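Local coordinates for probable manganase-dependent inorganic pyrophosphatase (Clostridium perfringens, PDB 3L2B), which probably hydrolyses inorganic pyrophosphate, its CBS and DRTGG regulatory region taking up the activator diadenosine tetraphosphate, at residues A[7-11]-A[12-16]; A[80-83]-A[84-88]; A[107-111]-A[112-116]; A[116-119]-A[120-124]; A[183-186]-A[187-191]. All coordinates share one frame; numbering follows the deposited sequence.

Interaction 1. Residues A[7-11]-A[12-16]; sequences LKVED and LEMDK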
loop_
_atom_site.group_PDB
_atom_site.type_symbol
_atom_site.label_atom_id
_atom_site.label_comp_id
_atom_site.label_asym_id
_atom_site.label_seq_id
_atom_site.Cartn_x
_atom_site.Cartn_y
_atom_site.Cartn_z
ATOM N N LEU A 7 43.159 -3.311 0.800
ATOM C CA LEU A 7 42.035 -2.487 0.443
ATOM C C LEU A 7 40.936 -2.640 1.477
ATOM O O LEU A 7 40.464 -3.742 1.741
ATOM C CB LEU A 7 41.527 -2.908 -0.934
ATOM C CG LEU A 7 41.146 -1.813 -1.915
ATOM C CD1 LEU A 7 42.212 -0.742 -2.013
ATOM C CD2 LEU A 7 40.895 -2.477 -3.257
ATOM N N LYS A 8 40.569 -1.510 2.071
ATOM C CA LYS A 8 39.408 -1.395 2.955
ATOM C C LYS A 8 38.185 -0.762 2.239
ATOM O O LYS A 8 38.316 -0.099 1.211
ATOM C CB LYS A 8 39.779 -0.569 4.207
ATOM C CG LYS A 8 40.810 -1.236 5.144
ATOM C CD LYS A 8 41.372 -0.291 6.219
ATOM C CE LYS A 8 42.635 0.421 5.759
ATOM N NZ LYS A 8 43.762 -0.518 5.345
ATOM N N VAL A 9 37.003 -0.953 2.817
ATOM C CA VAL A 9 35.761 -0.338 2.296
ATOM C C VAL A 9 35.925 1.180 2.041
ATOM O O VAL A 9 35.433 1.717 1.052
ATOM C CB VAL A 9 34.546 -0.594 3.216
ATOM C CG1 VAL A 9 33.348 0.340 2.840
ATOM C CG2 VAL A 9 34.138 -2.050 3.182
ATOM N N GLU A 10 36.661 1.854 2.911
ATOM C CA GLU A 10 36.868 3.318 2.798
ATOM C C GLU A 10 37.564 3.703 1.498
ATOM O O GLU A 10 37.444 4.817 1.052
ATOM C CB GLU A 10 37.655 3.888 3.998
ATOM C CG GLU A 10 39.059 3.317 4.161
ATOM C CD GLU A 10 39.760 3.727 5.438
ATOM O OE1 GLU A 10 39.103 4.262 6.349
ATOM O OE2 GLU A 10 40.991 3.499 5.516
ATOM N N ASP A 11 38.271 2.758 0.900
ATOM C CA ASP A 11 38.987 2.983 -0.359
ATOM C C ASP A 11 38.079 2.839 -1.575
ATOM O O ASP A 11 38.456 3.192 -2.683
ATOM C CB ASP A 11 40.172 2.000 -0.508
ATOM C CG ASP A 11 41.115 2.034 0.686
ATOM O OD1 ASP A 11 41.394 3.147 1.179
ATOM O OD2 ASP A 11 41.560 0.961 1.148
ATOM N N LEU A 12 36.895 2.292 -1.357
ATOM C CA LEU A 12 35.980 1.985 -2.459
ATOM C C LEU A 12 35.098 3.172 -2.765
ATOM O O LEU A 12 34.998 4.128 -1.996
ATOM C CB LEU A 12 35.101 0.771 -2.145
ATOM C CG LEU A 12 35.843 -0.554 -2.016
ATOM C CD1 LEU A 12 34.945 -1.616 -1.442
ATOM C CD2 LEU A 12 36.366 -0.991 -3.360
ATOM N N GLU A 13 34.464 3.084 -3.920
ATOM C CA GLU A 13 33.474 4.073 -4.326
ATOM C C GLU A 13 32.224 3.760 -3.545
ATOM O O GLU A 13 31.784 2.617 -3.511
ATOM C CB GLU A 13 33.138 3.959 -5.809
ATOM C CG GLU A 13 34.330 3.959 -6.739
ATOM C CD GLU A 13 34.890 5.336 -6.957
ATOM O OE1 GLU A 13 34.137 6.181 -7.492
ATOM O OE2 GLU A 13 36.072 5.563 -6.599
ATOM N N MET A 14 31.652 4.769 -2.921
ATOM C CA MET A 14 30.373 4.558 -2.299
ATOM C C MET A 14 29.391 5.687 -2.525
ATOM O O MET A 14 29.752 6.831 -2.808
ATOM C CB MET A 14 30.536 4.222 -0.813
ATOM C CG MET A 14 31.270 5.232 -0.001
ATOM S SD MET A 14 31.453 4.663 1.704
ATOM C CE MET A 14 32.731 3.401 1.514
ATOM N N ASP A 15 28.129 5.300 -2.412
ATOM C CA ASP A 15 27.011 6.222 -2.489
ATOM C C ASP A 15 26.833 6.872 -1.136
ATOM O O ASP A 15 26.504 6.211 -0.142
ATOM C CB ASP A 15 25.715 5.502 -2.869
ATOM C CG ASP A 15 25.862 4.626 -4.093
ATOM O OD1 ASP A 15 26.440 5.066 -5.108
ATOM O OD2 ASP A 15 25.382 3.480 -4.037
ATOM N N LYS A 16 27.061 8.175 -1.099
ATOM C CA LYS A 16 26.750 8.944 0.082
ATOM C C LYS A 16 25.259 9.130 0.036
ATOM O O LYS A 16 24.727 9.701 -0.901
ATOM C CB LYS A 16 27.463 10.292 0.085
ATOM C CG LYS A 16 28.969 10.196 -0.028
ATOM C CD LYS A 16 29.600 9.456 1.158
ATOM C CE LYS A 16 31.072 9.107 0.877
ATOM N NZ LYS A 16 31.812 10.173 0.111
#
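The methyl end of Met-14 is pushed against Val-9, with Met-14 CE 3.4 Å from Val-9 CG1, tighter than an ordinary van der Waals contact. The same CE lies 3.2 Å from Val-9 O, so it sits against both the branch and the carbonyl of one residue. The two side chains meet at about a right angle. Met-14 CG stands between its own backbone N and carbonyl carbon (chi1 57°), and a bend at chi3 then turns CE back to Val-9. An unbranched, flexible thioether suits this return path, whereas the valine offers a compact, rigid apolar branch. Leu-12 lies over the same carbonyl, its CB 3.4 Å from Val-9 O. That oxygen is itself held: Leu-12 N donates to Val-9 O at 2.9 Å, arriving from above the carbonyl plane.

Behind these groups stands the short 3-10 segment 9-11, which sets the direction of the Val-9 carbonyl. Asp-11 secures its start, because Asp-11 OD2 accepts from Lys-8 N at 2.8 Å, while Asp-11 N returns a bond to Lys-8 O. A short acidic side chain is well matched to closing so tight a turn.

Farther out, Val-9 and Met-14 both rest on Val-222 of strand 219-223, and Leu-12 packs on Ile-233 of strand 229-234. Val-9 also touches Val-208 of helix 205-215. Residues assigned by sequence to the first CBS motif thus lean on the sheet and helix of the second, an intimate pairing consistent with a Bateman module.

Interaction 2. Residues A[80-83]-A[84-88]; sequences DNIL and DTLSA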
loop_
_atom_site.group_PDB
_atom_site.type_symbol
_atom_site.label_atom_id
_atom_site.label_comp_id
_atom_site.label_asym_id
_atom_site.label_seq_id
_atom_site.Cartn_x
_atom_site.Cartn_y
_atom_site.Cartn_z
ATOM N N ASP A 80 2.027 14.835 13.842
ATOM C CA ASP A 80 2.667 15.529 12.690
ATOM C C ASP A 80 2.620 14.707 11.387
ATOM O O ASP A 80 2.329 15.215 10.295
ATOM C CB ASP A 80 4.132 15.863 13.009
ATOM C CG ASP A 80 4.253 17.024 13.993
ATOM O OD1 ASP A 80 3.430 17.954 13.899
ATOM O OD2 ASP A 80 5.137 16.989 14.871
ATOM N N ASN A 81 2.948 13.433 11.526
ATOM C CA ASN A 81 3.008 12.535 10.376
ATOM C C ASN A 81 1.644 12.386 9.721
ATOM O O ASN A 81 1.508 12.486 8.485
ATOM C CB ASN A 81 3.587 11.175 10.768
ATOM C CG ASN A 81 5.092 11.199 10.817
ATOM O OD1 ASN A 81 5.688 12.261 10.939
ATOM N ND2 ASN A 81 5.716 10.045 10.695
ATOM N N ILE A 82 0.642 12.210 10.581
ATOM C CA ILE A 82 -0.738 12.082 10.157
ATOM C C ILE A 82 -1.178 13.385 9.504
ATOM O O ILE A 82 -1.787 13.375 8.422
ATOM C CB ILE A 82 -1.690 11.730 11.320
ATOM C CG1 ILE A 82 -1.414 10.325 11.842
ATOM C CG2 ILE A 82 -3.128 11.781 10.860
ATOM C CD1 ILE A 82 -2.017 10.028 13.241
ATOM N N LEU A 83 -0.847 14.514 10.136
ATOM C CA LEU A 83 -1.216 15.821 9.561
ATOM C C LEU A 83 -0.641 15.968 8.157
ATOM O O LEU A 83 -1.343 16.383 7.244
ATOM C CB LEU A 83 -0.755 17.007 10.415
ATOM C CG LEU A 83 -1.583 17.312 11.665
ATOM C CD1 LEU A 83 -0.880 18.413 12.513
ATOM C CD2 LEU A 83 -3.010 17.711 11.306
ATOM N N ASP A 84 0.626 15.610 7.985
ATOM C CA ASP A 84 1.300 15.761 6.684
ATOM C C ASP A 84 0.667 14.861 5.633
ATOM O O ASP A 84 0.396 15.286 4.527
ATOM C CB ASP A 84 2.781 15.387 6.771
ATOM C CG ASP A 84 3.493 15.484 5.405
ATOM O OD1 ASP A 84 3.794 16.616 4.980
ATOM O OD2 ASP A 84 3.742 14.445 4.738
ATOM N N THR A 85 0.444 13.605 6.010
ATOM C CA THR A 85 -0.016 12.578 5.092
ATOM C C THR A 85 -1.428 12.877 4.588
ATOM O O THR A 85 -1.750 12.631 3.449
ATOM C CB THR A 85 -0.019 11.180 5.767
ATOM O OG1 THR A 85 1.302 10.887 6.239
ATOM C CG2 THR A 85 -0.468 10.100 4.779
ATOM N N LEU A 86 -2.265 13.412 5.457
ATOM C CA LEU A 86 -3.659 13.704 5.106
ATOM C C LEU A 86 -3.828 15.164 4.695
ATOM O O LEU A 86 -4.938 15.639 4.474
ATOM C CB LEU A 86 -4.578 13.364 6.276
ATOM C CG LEU A 86 -4.592 11.884 6.675
ATOM C CD1 LEU A 86 -5.535 11.656 7.869
ATOM C CD2 LEU A 86 -5.007 11.021 5.486
ATOM N N SER A 87 -2.706 15.865 4.589
ATOM C CA SER A 87 -2.699 17.329 4.376
ATOM C C SER A 87 -3.744 17.980 5.268
ATOM O O SER A 87 -4.584 18.757 4.830
ATOM C CB SER A 87 -2.948 17.684 2.907
ATOM O OG SER A 87 -1.975 17.076 2.062
ATOM N N ALA A 88 -3.680 17.625 6.545
ATOM C CA ALA A 88 -4.701 18.045 7.496
ATOM C C ALA A 88 -4.233 19.211 8.350
ATOM O O ALA A 88 -3.061 19.447 8.528
ATOM C CB ALA A 88 -5.081 16.886 8.372
#
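Helix 79-85 keeps its i to i+4 bonding as far as Leu-86 N to Ile-82 O, 3.0 Å, and then ends in a Schellman motif. Its closing bonds are Ala-88 N to Leu-83 O, 2.7 Å and in the carbonyl plane, and Ser-87 N to Asp-84 O at 3.2 Å. Ser-87 is the C-prime residue, with positive phi (43°), a position where glycine is the commonest choice; here a serine takes it, its side chain small and at the surface.

The reversal folds Ala-88 back on Leu-83, so that Leu-83 CD2 comes 3.7 Å from Ala-88 CB. Alanine offers a small apolar surface to a leucine branch that also runs past the Ala-88 carbonyl. Next to it along the helix, Ile-82 and Leu-86 lie side by side and point the same way. Ile-82 CG2, set opposite the backbone N across the CA-CB bond, meets Leu-86 CD1 at 3.8 Å.

Thr-85 folds its hydroxyl back on the preceding turn. Its OG1 donates to Asn-81 O at 2.8 Å, and Thr-85 N donates to the same oxygen at 2.9 Å. The two donors come from opposite faces of the carbonyl plane, so one oxygen serves both; the bond also gives the buried hydroxyl a partner. The Asn-81 amide turns to other parts of the chain, ND2 bonding to Glu-23 O and Ser-184 O.

The apolar face of this helix end rests on the five-stranded sheet: Ile-82, Leu-83 and Ala-88 touch Ile-168 of strand 166-169, and Leu-86 reaches Ile-145 of strand 143-146. Asn-81 and Asp-84 turn to Met-28 of helix 26-35.

Interaction 3. Residues A[107-111]-A[112-116]; sequences AAMQA and ESLKE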
loop_
_atom_site.group_PDB
_atom_site.type_symbol
_atom_site.label_atom_id
_atom_site.label_comp_id
_atom_site.label_asym_id
_atom_site.label_seq_id
_atom_site.Cartn_x
_atom_site.Cartn_y
_atom_site.Cartn_z
ATOM N N ALA A 107 -16.632 6.455 10.735
ATOM C CA ALA A 107 -17.896 6.713 11.412
ATOM C C ALA A 107 -18.976 6.989 10.368
ATOM O O ALA A 107 -19.266 8.147 10.074
ATOM C CB ALA A 107 -17.773 7.882 12.345
ATOM N N ALA A 108 -19.539 5.916 9.817
ATOM C CA ALA A 108 -20.573 5.975 8.759
ATOM C C ALA A 108 -21.992 5.919 9.328
ATOM O O ALA A 108 -22.952 6.381 8.717
ATOM C CB ALA A 108 -20.375 4.819 7.738
ATOM N N MET A 109 -22.097 5.368 10.521
ATOM C CA MET A 109 -23.387 5.030 11.108
ATOM C C MET A 109 -24.171 6.296 11.532
ATOM O O MET A 109 -23.762 7.423 11.245
ATOM C CB MET A 109 -23.178 4.071 12.295
ATOM C CG MET A 109 -22.076 2.995 12.059
ATOM S SD MET A 109 -20.437 3.519 12.697
ATOM C CE MET A 109 -19.310 2.204 12.219
ATOM N N GLN A 110 -25.309 6.091 12.188
ATOM C CA GLN A 110 -26.086 7.182 12.801
ATOM C C GLN A 110 -25.580 7.425 14.220
ATOM O O GLN A 110 -25.168 6.492 14.909
ATOM C CB GLN A 110 -27.586 6.856 12.856
ATOM C CG GLN A 110 -28.332 7.087 11.555
ATOM C CD GLN A 110 -29.846 7.052 11.740
ATOM O OE1 GLN A 110 -30.366 6.331 12.596
ATOM N NE2 GLN A 110 -30.559 7.827 10.927
ATOM N N ALA A 111 -25.664 8.675 14.656
ATOM C CA ALA A 111 -25.083 9.116 15.946
ATOM C C ALA A 111 -25.244 8.104 17.107
ATOM O O ALA A 111 -24.303 7.827 17.851
ATOM C CB ALA A 111 -25.651 10.477 16.346
ATOM N N GLU A 112 -26.432 7.531 17.223
ATOM C CA GLU A 112 -26.789 6.670 18.363
ATOM C C GLU A 112 -26.093 5.320 18.279
ATOM O O GLU A 112 -25.872 4.657 19.280
ATOM C CB GLU A 112 -28.320 6.447 18.444
ATOM C CG GLU A 112 -29.190 7.673 18.073
ATOM C CD GLU A 112 -29.338 7.863 16.547
ATOM O OE1 GLU A 112 -29.962 6.991 15.886
ATOM O OE2 GLU A 112 -28.814 8.881 16.015
ATOM N N SER A 113 -25.756 4.931 17.061
ATOM C CA SER A 113 -25.150 3.621 16.778
ATOM C C SER A 113 -23.635 3.643 16.894
ATOM O O SER A 113 -22.991 2.594 16.948
ATOM C CB SER A 113 -25.530 3.151 15.370
ATOM O OG SER A 113 -26.935 3.238 15.182
ATOM N N LEU A 114 -23.068 4.843 16.930
ATOM C CA LEU A 114 -21.598 4.984 16.938
ATOM C C LEU A 114 -20.978 4.231 18.085
ATOM O O LEU A 114 -19.921 3.646 17.940
ATOM C CB LEU A 114 -21.167 6.451 17.007
ATOM C CG LEU A 114 -21.498 7.257 15.755
ATOM C CD1 LEU A 114 -21.334 8.736 16.064
ATOM C CD2 LEU A 114 -20.620 6.806 14.575
ATOM N N LYS A 115 -21.669 4.208 19.219
ATOM C CA LYS A 115 -21.113 3.603 20.448
ATOM C C LYS A 115 -20.832 2.095 20.398
ATOM O O LYS A 115 -20.135 1.560 21.263
ATOM C CB LYS A 115 -21.955 3.950 21.690
ATOM C CG LYS A 115 -23.429 3.626 21.621
ATOM C CD LYS A 115 -24.144 4.020 22.910
ATOM C CE LYS A 115 -24.440 5.517 22.975
ATOM N NZ LYS A 115 -25.486 5.945 21.990
ATOM N N GLU A 116 -21.339 1.411 19.382
ATOM C CA GLU A 116 -21.132 -0.063 19.280
ATOM C C GLU A 116 -19.916 -0.471 18.460
ATOM O O GLU A 116 -19.457 -1.606 18.532
ATOM C CB GLU A 116 -22.370 -0.762 18.735
ATOM C CG GLU A 116 -22.922 -0.228 17.440
ATOM C CD GLU A 116 -24.324 -0.734 17.180
ATOM O OE1 GLU A 116 -25.292 0.073 17.269
ATOM O OE2 GLU A 116 -24.446 -1.959 16.914
#
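Leu-114 carries the dense side of this turn, its CD2 reaching 3.8 Å to Ala-107 CB and 3.8 Å to Met-109 SD. The Met-109 and Leu-114 side chains cross obliquely, the methionine bent at chi2 (94°) so that its sulfur rather than its tip meets the leucine. The other branch, CD1, lies 3.6 Å from Ala-111 O, which places the leucine across the beginning of the turn. Alanine suits 107, where its methyl meets Leu-114 and Ile-118, and 111, where it packs on Glu-131 and Ile-132 of helix 130-138; Leu-114 touches Ile-132 as well.

The polar side is looser. Glu-112 folds back along Gln-110, pointing the same way, with Glu-112 OE2 3.6 Å from Ala-111 CB. Lys-115 curls round to give its NZ to Glu-112 O at 3.0 Å, and forms a long, weak ion pair with Glu-135. Gln-110 packs on Arg-129 of the second subunit, and Ala-108 meets Ala-108 there.

Backbone bonding is correspondingly uneven. Ser-113 N to Gln-110 O, 2.7 Å, is the firm bond, whereas Leu-114 N makes weak ones to Gln-110 O and Ala-111 O. The turn has helical backbone angles but irregular hydrogen bonding, which is consistent with the buried Leu-114 contributing to its cohesion, with the charged groups on the solvent side.

Interaction 4. Residues A[116-119]-A[120-124]; sequences EFIS and EGDIA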
loop_
_atom_site.group_PDB
_atom_site.type_symbol
_atom_site.label_atom_id
_atom_site.label_comp_id
_atom_site.label_asym_id
_atom_site.label_seq_id
_atom_site.Cartn_x
_atom_site.Cartn_y
_atom_site.Cartn_z
ATOM N N GLU A 116 -21.339 1.411 19.382
ATOM C CA GLU A 116 -21.132 -0.063 19.280
ATOM C C GLU A 116 -19.916 -0.471 18.460
ATOM O O GLU A 116 -19.457 -1.606 18.532
ATOM C CB GLU A 116 -22.370 -0.762 18.735
ATOM C CG GLU A 116 -22.922 -0.228 17.440
ATOM C CD GLU A 116 -24.324 -0.734 17.180
ATOM O OE1 GLU A 116 -25.292 0.073 17.269
ATOM O OE2 GLU A 116 -24.446 -1.959 16.914
ATOM N N PHE A 117 -19.402 0.467 17.682
ATOM C CA PHE A 117 -18.205 0.224 16.876
ATOM C C PHE A 117 -17.010 1.050 17.349
ATOM O O PHE A 117 -15.856 0.732 17.075
ATOM C CB PHE A 117 -18.494 0.543 15.397
ATOM C CG PHE A 117 -19.584 -0.317 14.785
ATOM C CD1 PHE A 117 -19.368 -1.669 14.537
ATOM C CD2 PHE A 117 -20.807 0.227 14.445
ATOM C CE1 PHE A 117 -20.378 -2.471 13.975
ATOM C CE2 PHE A 117 -21.810 -0.569 13.874
ATOM C CZ PHE A 117 -21.590 -1.909 13.649
ATOM N N ILE A 118 -17.303 2.122 18.060
ATOM C CA ILE A 118 -16.304 3.121 18.370
ATOM C C ILE A 118 -16.159 3.253 19.870
ATOM O O ILE A 118 -17.123 3.330 20.607
ATOM C CB ILE A 118 -16.635 4.470 17.695
ATOM C CG1 ILE A 118 -16.603 4.302 16.171
ATOM C CG2 ILE A 118 -15.645 5.567 18.152
ATOM C CD1 ILE A 118 -17.067 5.506 15.376
ATOM N N SER A 119 -14.917 3.306 20.284
ATOM C CA SER A 119 -14.535 3.053 21.656
ATOM C C SER A 119 -13.470 4.079 22.105
ATOM O O SER A 119 -12.636 4.533 21.298
ATOM C CB SER A 119 -13.967 1.630 21.682
ATOM O OG SER A 119 -14.033 1.059 22.952
ATOM N N GLU A 120 -13.509 4.451 23.382
ATOM C CA GLU A 120 -12.499 5.388 23.939
ATOM C C GLU A 120 -11.105 5.070 23.403
ATOM O O GLU A 120 -10.616 3.958 23.524
ATOM C CB GLU A 120 -12.510 5.406 25.496
ATOM C CG GLU A 120 -11.259 6.098 26.143
ATOM C CD GLU A 120 -11.489 6.647 27.555
ATOM O OE1 GLU A 120 -12.578 6.458 28.123
ATOM O OE2 GLU A 120 -10.569 7.293 28.098
ATOM N N GLY A 121 -10.482 6.068 22.787
ATOM C CA GLY A 121 -9.112 5.938 22.281
ATOM C C GLY A 121 -8.996 5.680 20.800
ATOM O O GLY A 121 -7.896 5.751 20.201
ATOM N N ASP A 122 -10.130 5.379 20.190
ATOM C CA ASP A 122 -10.146 5.095 18.753
ATOM C C ASP A 122 -9.799 6.329 17.925
ATOM O O ASP A 122 -9.803 7.471 18.417
ATOM C CB ASP A 122 -11.483 4.472 18.313
ATOM C CG ASP A 122 -11.586 2.997 18.700
ATOM O OD1 ASP A 122 -10.565 2.358 19.072
ATOM O OD2 ASP A 122 -12.700 2.471 18.659
ATOM N N ILE A 123 -9.466 6.062 16.672
ATOM C CA ILE A 123 -9.326 7.092 15.653
ATOM C C ILE A 123 -10.513 7.001 14.720
ATOM O O ILE A 123 -10.713 5.992 14.009
ATOM C CB ILE A 123 -8.023 6.911 14.867
ATOM C CG1 ILE A 123 -6.827 6.954 15.837
ATOM C CG2 ILE A 123 -7.858 7.989 13.837
ATOM C CD1 ILE A 123 -6.507 5.666 16.483
ATOM N N ALA A 124 -11.299 8.063 14.710
ATOM C CA ALA A 124 -12.551 8.105 13.952
ATOM C C ALA A 124 -12.483 9.014 12.756
ATOM O O ALA A 124 -12.158 10.171 12.860
ATOM C CB ALA A 124 -13.707 8.525 14.850
#
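Asp-122 swings its carboxylate back to Ser-119 through a chi1 of -77°, which sets CG beside its own backbone N and opposite the carbonyl carbon. Ser-119 N then donates to Asp-122 OD2 at 2.9 Å, from above the carboxylate plane and through a bent N-H (135°). A reciprocal backbone bond, Asp-122 N to Ser-119 O at 2.9 Å, is straighter and runs nearly along the C=O axis. Between them these two bonds tie both ends of a type II beta turn, and Ser-119 CB tucks in 3.4 Å from Asp-122 OD2.

At the third turn position Gly-121 has a phi of 100°, where a CB would press on the Glu-120 carbonyl; this is the classic glycine place of a type II turn. Glu-120, at the second position, is exposed, as suits a charged residue. The charge of the buried Asp-122 is answered by a salt bridge from OD2 to Lys-103 NZ, so an aspartate here links the turn to the chain just ahead of strand 104-106. This type II beta turn, with glycine in its third position, leads directly into strand 123-126, parallel to 104-106 in the five-stranded DRTGG sheet.

Interaction 5. Residues A[183-186]-A[187-191]; sequences QSLP and VDYVM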
loop_
_atom_site.group_PDB
_atom_site.type_symbol
_atom_site.label_atom_id
_atom_site.label_comp_id
_atom_site.label_asym_id
_atom_site.label_seq_id
_atom_site.Cartn_x
_atom_site.Cartn_y
_atom_site.Cartn_z
ATOM N N GLN A 183 0.204 5.566 5.283
ATOM C CA GLN A 183 1.409 6.170 4.743
ATOM C C GLN A 183 2.034 7.134 5.759
ATOM O O GLN A 183 3.077 7.707 5.539
ATOM C CB GLN A 183 1.080 6.925 3.453
ATOM C CG GLN A 183 0.377 6.034 2.393
ATOM C CD GLN A 183 0.257 6.741 1.069
ATOM O OE1 GLN A 183 0.819 7.814 0.897
ATOM N NE2 GLN A 183 -0.485 6.153 0.129
ATOM N N SER A 184 1.372 7.300 6.880
ATOM C CA SER A 184 1.819 8.231 7.880
ATOM C C SER A 184 2.722 7.522 8.888
ATOM O O SER A 184 3.399 8.173 9.678
ATOM C CB SER A 184 0.598 8.873 8.564
ATOM O OG SER A 184 0.069 7.949 9.452
ATOM N N LEU A 185 2.757 6.187 8.824
ATOM C CA LEU A 185 3.599 5.377 9.718
ATOM C C LEU A 185 5.081 5.804 9.719
ATOM O O LEU A 185 5.680 6.028 8.661
ATOM C CB LEU A 185 3.556 3.887 9.346
ATOM C CG LEU A 185 2.220 3.160 9.525
ATOM C CD1 LEU A 185 2.299 1.705 9.050
ATOM C CD2 LEU A 185 1.792 3.219 10.932
ATOM N N PRO A 186 5.707 5.844 10.903
ATOM C CA PRO A 186 7.150 6.151 10.891
ATOM C C PRO A 186 7.988 5.023 10.352
ATOM O O PRO A 186 7.688 3.864 10.589
ATOM C CB PRO A 186 7.482 6.372 12.379
ATOM C CG PRO A 186 6.476 5.522 13.135
ATOM C CD PRO A 186 5.218 5.478 12.235
ATOM N N VAL A 187 9.051 5.369 9.633
ATOM C CA VAL A 187 9.842 4.357 8.960
ATOM C C VAL A 187 10.350 3.302 9.945
ATOM O O VAL A 187 10.475 2.124 9.567
ATOM C CB VAL A 187 11.002 4.949 8.097
ATOM C CG1 VAL A 187 10.435 5.705 6.859
ATOM C CG2 VAL A 187 11.869 5.836 8.914
ATOM N N ASP A 188 10.597 3.682 11.207
ATOM C CA ASP A 188 11.189 2.729 12.169
ATOM C C ASP A 188 10.223 1.651 12.600
ATOM O O ASP A 188 10.634 0.636 13.153
ATOM C CB ASP A 188 11.843 3.408 13.391
ATOM C CG ASP A 188 10.833 3.967 14.384
ATOM O OD1 ASP A 188 11.232 4.247 15.513
ATOM O OD2 ASP A 188 9.663 4.182 14.024
ATOM N N TYR A 189 8.937 1.830 12.312
ATOM C CA TYR A 189 8.000 0.727 12.539
ATOM C C TYR A 189 8.108 -0.316 11.444
ATOM O O TYR A 189 7.839 -1.485 11.662
ATOM C CB TYR A 189 6.566 1.201 12.593
ATOM C CG TYR A 189 5.568 0.097 12.941
ATOM C CD1 TYR A 189 5.577 -0.503 14.189
ATOM C CD2 TYR A 189 4.621 -0.334 12.018
ATOM C CE1 TYR A 189 4.633 -1.494 14.531
ATOM C CE2 TYR A 189 3.683 -1.343 12.338
ATOM C CZ TYR A 189 3.689 -1.909 13.597
ATOM O OH TYR A 189 2.767 -2.890 13.925
ATOM N N VAL A 190 8.537 0.138 10.280
ATOM C CA VAL A 190 8.418 -0.638 9.022
ATOM C C VAL A 190 9.752 -1.195 8.520
ATOM O O VAL A 190 9.833 -2.240 7.908
ATOM C CB VAL A 190 7.770 0.266 7.944
ATOM C CG1 VAL A 190 8.123 -0.184 6.528
ATOM C CG2 VAL A 190 6.284 0.280 8.144
ATOM N N MET A 191 10.808 -0.473 8.829
ATOM C CA MET A 191 12.136 -0.756 8.305
ATOM C C MET A 191 12.644 -2.110 8.761
ATOM O O MET A 191 12.266 -2.626 9.806
ATOM C CB MET A 191 13.120 0.350 8.744
ATOM C CG MET A 191 13.525 0.260 10.221
ATOM S SD MET A 191 14.353 1.738 10.870
ATOM C CE MET A 191 14.476 1.156 12.569
#
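Leu-185 brings its CD1 methyl to Tyr-189 and Val-190, 4.3 Å from Tyr-189 CD2 and 4.3 Å from Val-190 CG2. The methyl approaches the tyrosine ring obliquely, in loose apolar contact. Tyr-189 swings its ring to this side because CG is opposite the backbone N (chi1 -175°). Nearer the backbone, Tyr-189 CB lies 4.4 Å from Pro-186 CG.

Asp-188 also meets the proline, the two side chains set at a slant. Its CG is held between backbone N and carbonyl carbon (chi1 74°), which brings Asp-188 OD2 to 3.5 Å from Pro-186 CB. Proline suits the entry to the short, weakly bonded helix 187-190, since its ring fixes phi and it needs no N-H partner there; an aspartate in the first turn may also interact favourably with the helix N-terminus.

The backbone completes the turn. Tyr-189 N donates to Pro-186 O at 2.9 Å, from above the carbonyl plane, while Val-187 O accepts from both Val-190 N and Met-191 N, the latter at 2.7 Å.

Several helices converge on this junction. Leu-185 and Val-187 touch Leu-26 of helix 26-35, Leu-185 and Val-190 touch Thr-62 of helix 56-64, and Ser-184 leans on Ile-82 and Thr-85 of helix 79-85. The passage from the DRTGG range to the second CBS motif therefore lies among helices 26-35 and 56-64 of the first CBS motif and helix 79-85.

How the interactions relate
The five contacts run along an elongated chain: interactions 1 and 3 lie on opposite sides of its centre, their centres about 60 Å apart. Interaction 5 occupies the middle, and the Val-190 side chain is about 9 Å from the bound diadenosine tetraphosphate; at interaction 1, the side chain of Val-9 is about 13 Å from a bound diadenosine tetraphosphate. Interaction 5 joins interaction 2 directly, where Thr-85 OG1 packs 3.2 Å from Ser-184 CB. Interactions 3 and 4 share Glu-116 and touch through Met-109 CE and Phe-117 CD2, 3.3 Å apart. Interactions 2, 3 and 4 belong to the DRTGG domain, and interaction 5, which spans the DRTGG and second CBS sequence ranges, probably lies where the two meet.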